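Side-chain contact in probable acetyltransferase (Pseudomonas aeruginosa PAO1, PDB 2EUI), which probably transfers acyl groups, as a dimeric member of the GNAT acetyltransferase family whose substrate is unknown: residues R92-V95 with A96-L100. Residues are numbered along the deposited sequence; the frame is centred on the assembly and turned at random.
Sequences RQLV and ADHLL
The backbone carbonyls of R92, Q93 and V95 are each taken up by an amide one turn further along, a worked example of how the first turn of a helix passes its carbonyls to the amides that follow. A96 N donates to R92 O at 2.7 Å, D97 N to Q93 O at 2.9 Å and L99 N to V95 O at 3.2 Å. L100 N carries the ladder on to A96 O.

L94 O lies obliquely beside the H98 ring, near CD2, and takes no hydrogen bond within this stretch. Beside the same ring, L94 CD1 lies 3.6 Å from H98 NE2; the leucine gets there because its CG is anti to the backbone N (chi1 170°). The Q93 and D97 side chains run side by side, Q93 CG 3.9 Å from D97 OD1, their amide and carboxylate planes 62° apart and unbonded to each other.

V95 and L99 also point the same way, CG1 to CD1 4.2 Å, and reach A52 of strand 48-53; V95 meets V86 and L99 meets I84 on strand 76-86. Helix 92-109 is the crossover of the beta-alpha-beta unit 76-120 in this GNAT fold. The chemistry thus divides by face: backbone hydrogen bonds hold the turn, V95 and L99 seat the helix on the sheet, and the exposed side carries Q93, D97 and H98 together with the apolar L94.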
loop_
_atom_site.group_PDB
_atom_site.type_symbol
_atom_site.label_atom_id
_atom_site.label_comp_id
_atom_site.label_asym_id
_atom_site.label_seq_id
_atom_site.Cartn_x
_atom_site.Cartn_y
_atom_site.Cartn_z
ATOM N N ARG A 92 -0.634 23.677 -12.272
ATOM C CA ARG A 92 -0.329 22.272 -12.022
ATOM C C ARG A 92 1.111 22.003 -11.580
ATOM O O ARG A 92 1.366 21.708 -10.407
ATOM C CB ARG A 92 -0.657 21.447 -13.280
ATOM C CG ARG A 92 -0.297 19.964 -13.202
ATOM C CD ARG A 92 -1.239 19.117 -14.074
ATOM N NE ARG A 92 -0.859 17.699 -14.102
ATOM C CZ ARG A 92 -1.699 16.698 -14.366
ATOM N NH1 ARG A 92 -2.979 16.950 -14.626
ATOM N NH2 ARG A 92 -1.265 15.439 -14.369
ATOM N N GLN A 93 2.042 22.117 -12.526
ATOM C CA GLN A 93 3.462 21.857 -12.283
ATOM C C GLN A 93 4.088 22.558 -11.074
ATOM O O GLN A 93 4.613 21.894 -10.174
ATOM C CB GLN A 93 4.266 22.177 -13.545
ATOM C CG GLN A 93 5.761 21.925 -13.410
ATOM C CD GLN A 93 6.409 21.575 -14.742
ATOM O OE1 GLN A 93 6.074 22.156 -15.783
ATOM N NE2 GLN A 93 7.344 20.626 -14.716
ATOM N N LEU A 94 4.051 23.887 -11.056
ATOM C CA LEU A 94 4.614 24.636 -9.936
ATOM C C LEU A 94 4.215 24.052 -8.564
ATOM O O LEU A 94 5.067 23.851 -7.693
ATOM C CB LEU A 94 4.170 26.098 -10.024
ATOM C CG LEU A 94 4.486 26.969 -8.805
ATOM C CD1 LEU A 94 5.976 26.913 -8.508
ATOM C CD2 LEU A 94 4.043 28.402 -9.072
ATOM N N VAL A 95 2.923 23.776 -8.386
ATOM C CA VAL A 95 2.398 23.240 -7.129
ATOM C C VAL A 95 2.595 21.738 -6.962
ATOM O O VAL A 95 2.948 21.267 -5.870
ATOM C CB VAL A 95 0.890 23.583 -6.970
ATOM C CG1 VAL A 95 0.246 22.711 -5.885
ATOM C CG2 VAL A 95 0.746 25.057 -6.602
ATOM N N ALA A 96 2.351 20.984 -8.031
ATOM C CA ALA A 96 2.525 19.537 -7.987
ATOM C C ALA A 96 3.936 19.262 -7.476
ATOM O O ALA A 96 4.146 18.386 -6.637
ATOM C CB ALA A 96 2.343 18.948 -9.374
ATOM N N ASP A 97 4.895 20.038 -7.976
ATOM C CA ASP A 97 6.303 19.905 -7.605
ATOM C C ASP A 97 6.596 20.053 -6.121
ATOM O O ASP A 97 7.070 19.114 -5.481
ATOM C CB ASP A 97 7.143 20.923 -8.368
ATOM C CG ASP A 97 7.787 20.336 -9.602
ATOM O OD1 ASP A 97 7.055 19.793 -10.462
ATOM O OD2 ASP A 97 9.031 20.427 -9.709
ATOM N N HIS A 98 6.339 21.240 -5.581
ATOM C CA HIS A 98 6.588 21.494 -4.174
ATOM C C HIS A 98 6.044 20.372 -3.321
ATOM O O HIS A 98 6.669 19.966 -2.346
ATOM C CB HIS A 98 5.954 22.814 -3.753
ATOM C CG HIS A 98 6.661 24.017 -4.287
ATOM N ND1 HIS A 98 7.956 24.332 -3.936
ATOM C CD2 HIS A 98 6.262 24.975 -5.157
ATOM C CE1 HIS A 98 8.324 25.432 -4.565
ATOM N NE2 HIS A 98 7.314 25.843 -5.312
ATOM N N LEU A 99 4.874 19.871 -3.685
ATOM C CA LEU A 99 4.268 18.792 -2.934
ATOM C C LEU A 99 5.144 17.548 -3.020
ATOM O O LEU A 99 5.656 17.059 -2.009
ATOM C CB LEU A 99 2.873 18.494 -3.481
ATOM C CG LEU A 99 1.778 19.471 -3.053
ATOM C CD1 LEU A 99 0.506 19.138 -3.788
ATOM C CD2 LEU A 99 1.568 19.404 -1.550
ATOM N N LEU A 100 5.320 17.054 -4.240
ATOM C CA LEU A 100 6.121 15.865 -4.489
ATOM C C LEU A 100 7.517 15.945 -3.888
ATOM O O LEU A 100 8.020 14.962 -3.350
ATOM C CB LEU A 100 6.189 15.598 -5.995
ATOM C CG LEU A 100 4.820 15.252 -6.607
ATOM C CD1 LEU A 100 4.950 15.072 -8.107
ATOM C CD2 LEU A 100 4.271 13.983 -5.944
#